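PDB 4R3U: 2-hydroxyisobutanoyl-CoA mutase large subunit from Aquincola tertiaricarbonis, which catalyses, together with the small cobalamin-binding subunit, the B12-dependent interconversion of 2-hydroxyisobutyryl-CoA and (S)-3-hydroxybutyryl-CoA. Local coordinates for residues G136-H141 and R511-R516; F328-R331 and S335-L338; T348-Q353 and V358-L363; I447-I450 and W454-K457. All coordinates share one frame; numbering follows the deposited sequence.

Contact 1: residues G136-H141 and R511-R516; sequences GYDSDH and RVRAER
Arg513 reaches end-on into the carboxylate of Asp140 with both terminal nitrogens, one to each oxygen. NH1 of Arg513 lies 2.8 Å from Asp140 OD2 and NH2 3.0 Å from Asp140 OD1, the latter bond almost straight at 172° and using the syn lone pair. The two flat groups are nearly coplanar, 22° apart. NH2 of Arg513 also bonds Asp138 OD2 at 2.8 Å, a more bent approach on the anti side, tilted out of the carboxylate plane, with that carboxylate turned 48° from the guanidinium plane. Thr552 holds the same OD2, and the backbone N of Gly554 donates to Asp138 OD1, which fixes the rotation of this buried carboxylate. The type I turn from Asp138 to His141 carries both acids, and both carboxylates meet the guanidinium at its edge. An alanine in place of Arg513 is likely to leave these two neighbouring carboxylates without their shared positive charge.

Further out, the Arg513 chain runs extended from CG to NE, and its CG lies over one face of the Arg516 guanidinium. The network joins the last turn of helix 501-515 to the loop after helix 131-135. Two carboxylates converging on one guanidinium probably favour its charged form.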
loop_
_atom_site.group_PDB
_atom_site.type_symbol
_atom_site.label_atom_id
_atom_site.label_comp_id
_atom_site.label_asym_id
_atom_site.label_seq_id
_atom_site.Cartn_x
_atom_site.Cartn_y
_atom_site.Cartn_z
ATOM N N GLY A 136 29.201 -10.516 -21.464
ATOM C CA GLY A 136 30.503 -11.178 -21.441
ATOM C C GLY A 136 31.682 -10.405 -21.987
ATOM O O GLY A 136 32.725 -10.995 -22.282
ATOM N N TYR A 137 31.538 -9.084 -22.108
ATOM C CA TYR A 137 32.575 -8.215 -22.654
ATOM C C TYR A 137 33.298 -7.430 -21.596
ATOM O O TYR A 137 32.711 -7.032 -20.577
ATOM C CB TYR A 137 31.984 -7.204 -23.659
ATOM C CG TYR A 137 31.321 -7.810 -24.875
ATOM C CD1 TYR A 137 32.074 -8.406 -25.878
ATOM C CD2 TYR A 137 29.943 -7.707 -25.065
ATOM C CE1 TYR A 137 31.470 -8.939 -27.018
ATOM C CE2 TYR A 137 29.324 -8.259 -26.182
ATOM C CZ TYR A 137 30.093 -8.856 -27.169
ATOM O OH TYR A 137 29.488 -9.374 -28.292
ATOM N N ASP A 138 34.577 -7.146 -21.870
ATOM C CA ASP A 138 35.364 -6.261 -21.025
ATOM C C ASP A 138 34.941 -4.841 -21.398
ATOM O O ASP A 138 34.454 -4.616 -22.506
ATOM C CB ASP A 138 36.863 -6.447 -21.297
ATOM C CG ASP A 138 37.442 -7.709 -20.738
ATOM O OD1 ASP A 138 36.778 -8.339 -19.884
ATOM O OD2 ASP A 138 38.560 -8.077 -21.152
ATOM N N SER A 139 35.147 -3.890 -20.484
ATOM C CA SER A 139 34.802 -2.479 -20.671
ATOM C C SER A 139 35.394 -1.771 -21.918
ATOM O O SER A 139 34.787 -0.819 -22.412
ATOM C CB SER A 139 35.119 -1.711 -19.403
ATOM O OG SER A 139 34.404 -2.313 -18.338
ATOM N N ASP A 140 36.546 -2.250 -22.435
ATOM C CA ASP A 140 37.232 -1.664 -23.596
ATOM C C ASP A 140 36.961 -2.375 -24.919
ATOM O O ASP A 140 37.544 -2.004 -25.949
ATOM C CB ASP A 140 38.745 -1.517 -23.339
ATOM C CG ASP A 140 39.501 -2.804 -23.057
ATOM O OD1 ASP A 140 38.846 -3.816 -22.692
ATOM O OD2 ASP A 140 40.749 -2.790 -23.167
ATOM N N HIS A 141 36.070 -3.380 -24.911
ATOM C CA HIS A 141 35.684 -4.082 -26.134
ATOM C C HIS A 141 34.847 -3.099 -27.009
ATOM O O HIS A 141 34.089 -2.297 -26.441
ATOM C CB HIS A 141 34.859 -5.332 -25.794
ATOM C CG HIS A 141 34.530 -6.177 -26.987
ATOM N ND1 HIS A 141 33.472 -5.861 -27.838
ATOM C CD2 HIS A 141 35.139 -7.290 -27.453
ATOM C CE1 HIS A 141 33.489 -6.783 -28.790
ATOM N NE2 HIS A 141 34.454 -7.677 -28.583
ATOM N N ARG A 511 45.693 -2.289 -16.306
ATOM C CA ARG A 511 46.662 -2.475 -15.240
ATOM C C ARG A 511 46.724 -3.953 -14.854
ATOM O O ARG A 511 47.820 -4.520 -14.798
ATOM C CB ARG A 511 46.274 -1.608 -14.024
ATOM C CG ARG A 511 47.355 -1.469 -12.954
ATOM C CD ARG A 511 46.799 -1.141 -11.575
ATOM N NE ARG A 511 45.657 -1.972 -11.163
ATOM C CZ ARG A 511 45.643 -2.763 -10.095
ATOM N NH1 ARG A 511 46.711 -2.854 -9.311
ATOM N NH2 ARG A 511 44.562 -3.471 -9.803
ATOM N N VAL A 512 45.556 -4.584 -14.626
ATOM C CA VAL A 512 45.418 -6.007 -14.263
ATOM C C VAL A 512 46.105 -6.885 -15.320
ATOM O O VAL A 512 46.908 -7.759 -14.960
ATOM C CB VAL A 512 43.932 -6.405 -13.992
ATOM C CG1 VAL A 512 43.750 -7.924 -13.879
ATOM C CG2 VAL A 512 43.386 -5.692 -12.747
ATOM N N ARG A 513 45.828 -6.613 -16.619
ATOM C CA ARG A 513 46.443 -7.300 -17.758
ATOM C C ARG A 513 47.957 -7.069 -17.807
ATOM O O ARG A 513 48.696 -7.994 -18.157
ATOM C CB ARG A 513 45.831 -6.822 -19.080
ATOM C CG ARG A 513 44.393 -7.202 -19.314
ATOM C CD ARG A 513 43.949 -6.558 -20.601
ATOM N NE ARG A 513 42.537 -6.780 -20.924
ATOM C CZ ARG A 513 41.727 -5.840 -21.401
ATOM N NH1 ARG A 513 42.165 -4.593 -21.556
ATOM N NH2 ARG A 513 40.468 -6.127 -21.696
ATOM N N ALA A 514 48.420 -5.843 -17.481
ATOM C CA ALA A 514 49.859 -5.487 -17.501
ATOM C C ALA A 514 50.660 -6.195 -16.382
ATOM O O ALA A 514 51.688 -6.802 -16.668
ATOM C CB ALA A 514 50.029 -3.975 -17.400
ATOM N N GLU A 515 50.144 -6.152 -15.129
ATOM C CA GLU A 515 50.717 -6.719 -13.898
ATOM C C GLU A 515 50.754 -8.247 -13.848
ATOM O O GLU A 515 51.570 -8.805 -13.103
ATOM C CB GLU A 515 49.932 -6.209 -12.670
ATOM C CG GLU A 515 50.383 -4.852 -12.151
ATOM C CD GLU A 515 49.543 -4.210 -11.057
ATOM O OE1 GLU A 515 49.976 -3.154 -10.539
ATOM O OE2 GLU A 515 48.448 -4.733 -10.735
ATOM N N ARG A 516 49.882 -8.922 -14.615
ATOM C CA ARG A 516 49.779 -10.377 -14.593
ATOM C C ARG A 516 50.874 -11.127 -15.352
ATOM O O ARG A 516 51.595 -10.541 -16.179
ATOM C CB ARG A 516 48.380 -10.831 -15.056
ATOM C CG ARG A 516 48.243 -10.944 -16.572
ATOM C CD ARG A 516 46.803 -11.102 -16.983
ATOM N NE ARG A 516 46.692 -11.159 -18.435
ATOM C CZ ARG A 516 45.550 -11.102 -19.106
ATOM N NH1 ARG A 516 44.399 -10.967 -18.462
ATOM N NH2 ARG A 516 45.550 -11.168 -20.427
#

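Contact 2: residues F328-R331 and S335-L338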
loop_
_atom_site.group_PDB
_atom_site.type_symbol
_atom_site.label_atom_id
_atom_site.label_comp_id
_atom_site.label_asym_id
_atom_site.label_seq_id
_atom_site.Cartn_x
_atom_site.Cartn_y
_atom_site.Cartn_z
ATOM N N PHE A 328 10.854 -36.524 -9.628
ATOM C CA PHE A 328 12.280 -36.734 -9.449
ATOM C C PHE A 328 12.661 -37.751 -8.384
ATOM O O PHE A 328 13.814 -38.192 -8.345
ATOM C CB PHE A 328 13.052 -35.401 -9.367
ATOM C CG PHE A 328 12.924 -34.594 -10.645
ATOM C CD1 PHE A 328 13.446 -35.069 -11.852
ATOM C CD2 PHE A 328 12.243 -33.383 -10.655
ATOM C CE1 PHE A 328 13.306 -34.331 -13.039
ATOM C CE2 PHE A 328 12.115 -32.635 -11.841
ATOM C CZ PHE A 328 12.649 -33.111 -13.019
ATOM N N GLY A 329 11.674 -38.164 -7.580
ATOM C CA GLY A 329 11.855 -39.127 -6.507
ATOM C C GLY A 329 12.695 -38.609 -5.360
ATOM O O GLY A 329 13.434 -39.370 -4.734
ATOM N N ALA A 330 12.591 -37.323 -5.066
ATOM C CA ALA A 330 13.342 -36.712 -3.967
ATOM C C ALA A 330 12.856 -37.292 -2.636
ATOM O O ALA A 330 11.667 -37.614 -2.496
ATOM C CB ALA A 330 13.168 -35.194 -3.980
ATOM N N ARG A 331 13.795 -37.504 -1.693
ATOM C CA ARG A 331 13.483 -38.051 -0.373
ATOM C C ARG A 331 13.774 -37.068 0.770
ATOM O O ARG A 331 13.258 -37.257 1.874
ATOM C CB ARG A 331 14.158 -39.412 -0.176
ATOM C CG ARG A 331 13.835 -40.357 -1.308
ATOM C CD ARG A 331 14.177 -41.778 -1.046
ATOM N NE ARG A 331 13.864 -42.640 -2.180
ATOM C CZ ARG A 331 12.637 -42.917 -2.627
ATOM N NH1 ARG A 331 11.569 -42.388 -2.036
ATOM N NH2 ARG A 331 12.468 -43.755 -3.641
ATOM N N SER A 335 14.371 -30.653 -0.581
ATOM C CA SER A 335 14.350 -30.778 -2.041
ATOM C C SER A 335 12.961 -30.397 -2.594
ATOM O O SER A 335 12.835 -30.067 -3.766
ATOM C CB SER A 335 14.645 -32.218 -2.437
ATOM O OG SER A 335 15.990 -32.551 -2.162
ATOM N N MET A 336 11.922 -30.487 -1.749
ATOM C CA MET A 336 10.546 -30.206 -2.136
ATOM C C MET A 336 10.075 -28.801 -1.698
ATOM O O MET A 336 9.033 -28.339 -2.186
ATOM C CB MET A 336 9.613 -31.338 -1.652
ATOM C CG MET A 336 10.052 -32.718 -2.139
ATOM S SD MET A 336 9.407 -34.067 -1.129
ATOM C CE MET A 336 10.878 -34.926 -0.810
ATOM N N ARG A 337 10.855 -28.105 -0.825
ATOM C CA ARG A 337 10.498 -26.750 -0.404
ATOM C C ARG A 337 11.067 -25.636 -1.293
ATOM O O ARG A 337 12.283 -25.427 -1.341
ATOM C CB ARG A 337 10.607 -26.480 1.121
ATOM C CG ARG A 337 11.983 -26.619 1.752
ATOM C CD ARG A 337 12.672 -25.287 1.996
ATOM N NE ARG A 337 14.112 -25.439 2.281
ATOM C CZ ARG A 337 15.069 -25.540 1.350
ATOM N NH1 ARG A 337 14.756 -25.532 0.061
ATOM N NH2 ARG A 337 16.343 -25.652 1.705
ATOM N N LEU A 338 10.163 -24.947 -2.024
ATOM C CA LEU A 338 10.496 -23.850 -2.923
ATOM C C LEU A 338 10.816 -22.605 -2.122
ATOM O O LEU A 338 10.016 -22.175 -1.294
ATOM C CB LEU A 338 9.333 -23.587 -3.922
ATOM C CG LEU A 338 9.555 -22.548 -5.027
ATOM C CD1 LEU A 338 8.908 -22.979 -6.321
ATOM C CD2 LEU A 338 9.021 -21.173 -4.615
#
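Ala330 meets both Ser335 and Met336, through contacts carried by carbon atoms and one carbonyl oxygen. Its methyl, CB, sits 3.7 Å from Ser335 CB, carbon against carbon, at the place where the two backbones come nearest, with 6.3 Å between the CA atoms of Ala330 and Ser335. The same methyl of Ala330 lies 3.9 Å from Met336 CE, so it packs against two successive residues of 335-338. Met336 does its touching with the terminal methyl alone. Its chain bends at the last torsion (chi3 -129°), which turns CE back toward 328-331, where it also brushes the carbonyl carbon of Arg331.

These two short segments are the arms of the loop that carries the chain from helix 306-327 to strand 340-344, a helix-to-strand return of the TIM-barrel domain. Gly329, with positive phi, is where the backbone leaves the helix, and Ala330 follows directly, its backbone still hydrogen-bonded to that of Met324.

No hydrogen bond links the two arms directly. The closest approach of all is made by the carbonyl O of Ala330, 3.3 Å from the methyl CE of Met336. The polar end of Ser335 is turned to a third party: OG, anti to its carbonyl carbon (chi1 -69°), hydrogen-bonds to OD1 of Asp290. The other oxygen of that carboxylate, OD2, accepts the backbone N of Arg331, so a single aspartate ties the two arms from outside. On the helix side, the Met336 side chain rests against Lys325, in the last turn of helix 306-327.

Contact 3: residues T348-Q353 and V358-L363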
loop_
_atom_site.group_PDB
_atom_site.type_symbol
_atom_site.label_atom_id
_atom_site.label_comp_id
_atom_site.label_asym_id
_atom_site.label_seq_id
_atom_site.Cartn_x
_atom_site.Cartn_y
_atom_site.Cartn_z
ATOM N N THR A 348 4.220 -2.270 -14.115
ATOM C CA THR A 348 2.979 -1.624 -13.657
ATOM C C THR A 348 3.171 -0.133 -13.306
ATOM O O THR A 348 2.191 0.607 -13.144
ATOM C CB THR A 348 2.401 -2.319 -12.453
ATOM O OG1 THR A 348 3.309 -2.184 -11.380
ATOM C CG2 THR A 348 2.051 -3.762 -12.699
ATOM N N LEU A 349 4.428 0.280 -13.123
ATOM C CA LEU A 349 4.809 1.617 -12.697
ATOM C C LEU A 349 4.859 2.598 -13.854
ATOM O O LEU A 349 5.157 2.213 -14.987
ATOM C CB LEU A 349 6.123 1.575 -11.888
ATOM C CG LEU A 349 6.212 0.544 -10.723
ATOM C CD1 LEU A 349 7.467 0.739 -9.928
ATOM C CD2 LEU A 349 5.064 0.677 -9.756
ATOM N N THR A 350 4.535 3.865 -13.567
ATOM C CA THR A 350 4.410 4.934 -14.568
ATOM C C THR A 350 5.377 6.104 -14.466
ATOM O O THR A 350 5.880 6.405 -13.390
ATOM C CB THR A 350 2.944 5.471 -14.608
ATOM O OG1 THR A 350 2.664 6.111 -13.382
ATOM C CG2 THR A 350 1.903 4.378 -14.844
ATOM N N LYS A 351 5.613 6.766 -15.616
ATOM C CA LYS A 351 6.359 8.013 -15.765
ATOM C C LYS A 351 5.364 9.135 -15.348
ATOM O O LYS A 351 5.676 9.845 -14.392
ATOM C CB LYS A 351 6.908 8.212 -17.202
ATOM C CG LYS A 351 7.891 9.390 -17.353
ATOM C CD LYS A 351 8.526 9.435 -18.738
ATOM C CE LYS A 351 9.472 10.605 -18.948
ATOM N NZ LYS A 351 10.847 10.369 -18.411
ATOM N N PRO A 352 4.127 9.255 -15.900
ATOM C CA PRO A 352 3.208 10.278 -15.366
ATOM C C PRO A 352 2.807 9.958 -13.925
ATOM O O PRO A 352 2.672 8.770 -13.564
ATOM C CB PRO A 352 1.997 10.199 -16.303
ATOM C CG PRO A 352 2.047 8.882 -16.907
ATOM C CD PRO A 352 3.486 8.496 -17.002
ATOM N N GLN A 353 2.673 11.004 -13.082
ATOM C CA GLN A 353 2.249 10.879 -11.683
ATOM C C GLN A 353 3.064 9.828 -10.925
ATOM O O GLN A 353 2.508 9.064 -10.115
ATOM C CB GLN A 353 0.739 10.571 -11.616
ATOM C CG GLN A 353 -0.133 11.620 -12.287
ATOM C CD GLN A 353 -1.575 11.369 -11.985
ATOM O OE1 GLN A 353 -2.403 11.232 -12.895
ATOM N NE2 GLN A 353 -1.902 11.387 -10.694
ATOM N N VAL A 358 4.411 4.494 -5.384
ATOM C CA VAL A 358 4.586 4.138 -3.982
ATOM C C VAL A 358 3.424 3.247 -3.535
ATOM O O VAL A 358 3.674 2.228 -2.881
ATOM C CB VAL A 358 4.823 5.398 -3.084
ATOM C CG1 VAL A 358 4.838 5.067 -1.578
ATOM C CG2 VAL A 358 6.095 6.123 -3.496
ATOM N N VAL A 359 2.171 3.601 -3.944
ATOM C CA VAL A 359 0.928 2.861 -3.652
ATOM C C VAL A 359 0.961 1.481 -4.332
ATOM O O VAL A 359 0.699 0.483 -3.682
ATOM C CB VAL A 359 -0.350 3.647 -4.058
ATOM C CG1 VAL A 359 -1.640 2.840 -3.769
ATOM C CG2 VAL A 359 -0.407 5.020 -3.390
ATOM N N ARG A 360 1.269 1.443 -5.632
ATOM C CA ARG A 360 1.351 0.248 -6.461
ATOM C C ARG A 360 2.306 -0.750 -5.854
ATOM O O ARG A 360 1.938 -1.909 -5.685
ATOM C CB ARG A 360 1.841 0.618 -7.876
ATOM C CG ARG A 360 0.846 1.422 -8.693
ATOM C CD ARG A 360 1.389 1.722 -10.066
ATOM N NE ARG A 360 0.336 2.212 -10.948
ATOM C CZ ARG A 360 0.345 3.371 -11.586
ATOM N NH1 ARG A 360 1.379 4.194 -11.467
ATOM N NH2 ARG A 360 -0.679 3.713 -12.362
ATOM N N THR A 361 3.522 -0.292 -5.498
ATOM C CA THR A 361 4.617 -1.077 -4.906
ATOM C C THR A 361 4.283 -1.533 -3.493
ATOM O O THR A 361 4.781 -2.571 -3.083
ATOM C CB THR A 361 5.952 -0.324 -5.077
ATOM O OG1 THR A 361 6.220 -0.231 -6.472
ATOM C CG2 THR A 361 7.135 -0.987 -4.366
ATOM N N SER A 362 3.440 -0.780 -2.749
ATOM C CA SER A 362 3.019 -1.178 -1.386
ATOM C C SER A 362 2.181 -2.457 -1.469
ATOM O O SER A 362 2.491 -3.439 -0.798
ATOM C CB SER A 362 2.198 -0.076 -0.717
ATOM O OG SER A 362 3.058 0.993 -0.379
ATOM N N LEU A 363 1.153 -2.450 -2.360
ATOM C CA LEU A 363 0.247 -3.568 -2.567
ATOM C C LEU A 363 1.000 -4.816 -3.054
ATOM O O LEU A 363 0.764 -5.916 -2.533
ATOM C CB LEU A 363 -0.892 -3.157 -3.532
ATOM C CG LEU A 363 -1.659 -1.889 -3.143
ATOM C CD1 LEU A 363 -2.691 -1.536 -4.162
ATOM C CD2 LEU A 363 -2.277 -1.988 -1.753
#
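Arg360 leaves helix 357-370 toward the loop 348-353, and its side chain runs along it. CB of Arg360 packs against Leu349 CD2 at 3.7 Å; the two side chains run antiparallel alongside one another. Beyond CB the chain is extended from CG to NE, and CD of Arg360 lies 3.4 Å from Thr348 O. That carbonyl oxygen stands over one face of the guanidinium, 3.2 Å above its plane, and takes no hydrogen bond from NE.

This loop follows strand 340-344 and leads into helix 357-370, a strand-loop-helix step of the TIM barrel. The Leu349 side chain comes about 6 Å from the bound cobalamin, and its CD2 also touches Thr361 OG1 at 3.6 Å.

At the tip, NH1 of Arg360 gives a bent bond (137°) to Thr350 OG1, 3.0 Å away and 24° out of the guanidinium plane, while Thr350 CG2 lies 3.4 Å from NH1. Thr350 OG1, placed between the backbone N and the carbonyl carbon by chi1 66°, donates a hydrogen bond to Pro352 O at 2.7 Å. NH1 has a second acceptor in Asn357 OD1. NH2 bonds the carbonyl of Ile478 and forms a salt bridge with Glu406 of the second large subunit.

Contact 4: residues I447-I450 and W454-K457; sequences IKLI and WFQK
Leu449 is the main bump of this contact, packed against both Trp454 and Phe455. Its CD2 methyl rests over the face of the Trp454 indole, 4.1 Å from the centroid of the six-membered ring and 24° off the normal, a CH-pi contact. The leucine and the indole extend in the same direction, one alongside the other, an orientation that Trp454 reaches with CG anti to the backbone N (chi1 -176°). On the Phe455 side, Leu449 CB comes 3.4 Å from Phe455 CE2. Trp454 CE3 stands over the centre of the phenyl face, so the two rings and the leucine form one compact cluster. Ile450 extends it: its CG1 lies 3.7 Å from Phe455 CD2. Val440 of helix 420-442 meets Leu449 and both rings, while Met217 of helix 213-219 touches Ile450 and Phe455.

Two hydrogen bonds, one between backbones and one from a side chain, lie beside this cluster. Trp454 N donates to Leu449 O at 2.8 Å. Gln456, bent at chi2, swings its amide back so that NE2 meets Ile450 O at 3.0 Å, in the carbonyl plane on a lone pair, with an angle of 161° at the hydrogen. A leucine at Gln456 would probably leave the Ile450 carbonyl without this donor and the start of the second helix less firmly tied to the end of the first.

The whole is a junction of two successive helices, 446-451 and 454-472, joined by a short turn, with Leu449, Ile450, Trp454 and Phe455 packed together across it and against helices 420-442 and 213-219.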
loop_
_atom_site.group_PDB
_atom_site.type_symbol
_atom_site.label_atom_id
_atom_site.label_comp_id
_atom_site.label_asym_id
_atom_site.label_seq_id
_atom_site.Cartn_x
_atom_site.Cartn_y
_atom_site.Cartn_z
ATOM N N ILE A 447 14.055 -27.068 -24.506
ATOM C CA ILE A 447 15.070 -26.685 -25.495
ATOM C C ILE A 447 14.540 -26.638 -26.912
ATOM O O ILE A 447 14.715 -25.611 -27.573
ATOM C CB ILE A 447 16.434 -27.401 -25.304
ATOM C CG1 ILE A 447 17.005 -27.031 -23.912
ATOM C CG2 ILE A 447 17.420 -27.018 -26.425
ATOM C CD1 ILE A 447 18.250 -27.678 -23.543
ATOM N N LYS A 448 13.806 -27.679 -27.337
ATOM C CA LYS A 448 13.198 -27.741 -28.675
ATOM C C LYS A 448 12.180 -26.620 -28.906
ATOM O O LYS A 448 12.205 -25.988 -29.962
ATOM C CB LYS A 448 12.564 -29.120 -28.959
ATOM C CG LYS A 448 13.530 -30.308 -28.852
ATOM C CD LYS A 448 14.802 -30.302 -29.773
ATOM C CE LYS A 448 16.134 -30.022 -29.055
ATOM N NZ LYS A 448 16.336 -30.779 -27.768
ATOM N N LEU A 449 11.329 -26.349 -27.895
ATOM C CA LEU A 449 10.311 -25.302 -27.921
ATOM C C LEU A 449 10.930 -23.916 -27.894
ATOM O O LEU A 449 10.357 -23.000 -28.484
ATOM C CB LEU A 449 9.299 -25.499 -26.782
ATOM C CG LEU A 449 8.012 -26.293 -27.078
ATOM C CD1 LEU A 449 8.260 -27.438 -28.027
ATOM C CD2 LEU A 449 7.397 -26.816 -25.795
ATOM N N ILE A 450 12.103 -23.763 -27.241
ATOM C CA ILE A 450 12.883 -22.518 -27.209
ATOM C C ILE A 450 13.436 -22.329 -28.619
ATOM O O ILE A 450 13.323 -21.236 -29.173
ATOM C CB ILE A 450 14.004 -22.531 -26.114
ATOM C CG1 ILE A 450 13.408 -22.335 -24.694
ATOM C CG2 ILE A 450 15.097 -21.497 -26.407
ATOM C CD1 ILE A 450 14.415 -22.498 -23.501
ATOM N N TRP A 454 8.461 -21.082 -29.340
ATOM C CA TRP A 454 7.126 -21.348 -28.816
ATOM C C TRP A 454 6.762 -20.550 -27.551
ATOM O O TRP A 454 5.643 -20.025 -27.460
ATOM C CB TRP A 454 6.960 -22.861 -28.594
ATOM C CG TRP A 454 5.599 -23.314 -28.133
ATOM C CD1 TRP A 454 4.537 -23.658 -28.917
ATOM C CD2 TRP A 454 5.203 -23.585 -26.777
ATOM N NE1 TRP A 454 3.500 -24.117 -28.133
ATOM C CE2 TRP A 454 3.885 -24.085 -26.819
ATOM C CE3 TRP A 454 5.845 -23.462 -25.531
ATOM C CZ2 TRP A 454 3.200 -24.473 -25.667
ATOM C CZ3 TRP A 454 5.158 -23.822 -24.385
ATOM C CH2 TRP A 454 3.856 -24.337 -24.459
ATOM N N PHE A 455 7.680 -20.500 -26.574
ATOM C CA PHE A 455 7.498 -19.790 -25.310
ATOM C C PHE A 455 7.375 -18.324 -25.579
ATOM O O PHE A 455 6.431 -17.693 -25.116
ATOM C CB PHE A 455 8.695 -20.046 -24.361
ATOM C CG PHE A 455 8.793 -21.470 -23.858
ATOM C CD1 PHE A 455 7.962 -21.926 -22.832
ATOM C CD2 PHE A 455 9.707 -22.360 -24.412
ATOM C CE1 PHE A 455 8.047 -23.243 -22.375
ATOM C CE2 PHE A 455 9.819 -23.658 -23.919
ATOM C CZ PHE A 455 8.987 -24.095 -22.909
ATOM N N GLN A 456 8.340 -17.797 -26.344
ATOM C CA GLN A 456 8.508 -16.408 -26.770
ATOM C C GLN A 456 7.269 -15.922 -27.552
ATOM O O GLN A 456 6.859 -14.780 -27.361
ATOM C CB GLN A 456 9.807 -16.231 -27.612
ATOM C CG GLN A 456 11.113 -16.842 -27.002
ATOM C CD GLN A 456 11.441 -18.325 -27.315
ATOM O OE1 GLN A 456 10.779 -19.276 -26.860
ATOM N NE2 GLN A 456 12.550 -18.561 -28.024
ATOM N N LYS A 457 6.654 -16.780 -28.389
ATOM C CA LYS A 457 5.475 -16.389 -29.165
ATOM C C LYS A 457 4.269 -16.237 -28.257
ATOM O O LYS A 457 3.454 -15.335 -28.465
ATOM C CB LYS A 457 5.204 -17.339 -30.337
ATOM C CG LYS A 457 6.090 -17.045 -31.548
ATOM C CD LYS A 457 6.131 -18.214 -32.561
ATOM C CE LYS A 457 7.120 -17.984 -33.679
ATOM N NZ LYS A 457 7.331 -19.214 -34.490
#

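The four contacts are separate: no two touch, and the closest pair, contacts 2 and 4, is about 13 Å apart between nearest atoms. Contacts 2 and 3 lie on opposite sides of the chain's centre, with centres 37 Å apart; contact 2 lies within a helix-to-strand loop, and contact 3 joins a strand-to-helix loop to the helix it leads into. Contact 3 is the nearest to the cofactor, with a side chain about 6 Å from cobalamin and about 7 Å from 5'-deoxyadenosine; contact 4 comes within about 9 Å of cobalamin through Gln456. The Ser335 side chain of contact 2 stays about 13 Å from the bound acyl-CoA. Contact 1 lies away from the annotated sites, its centre 36 Å from that of contact 4.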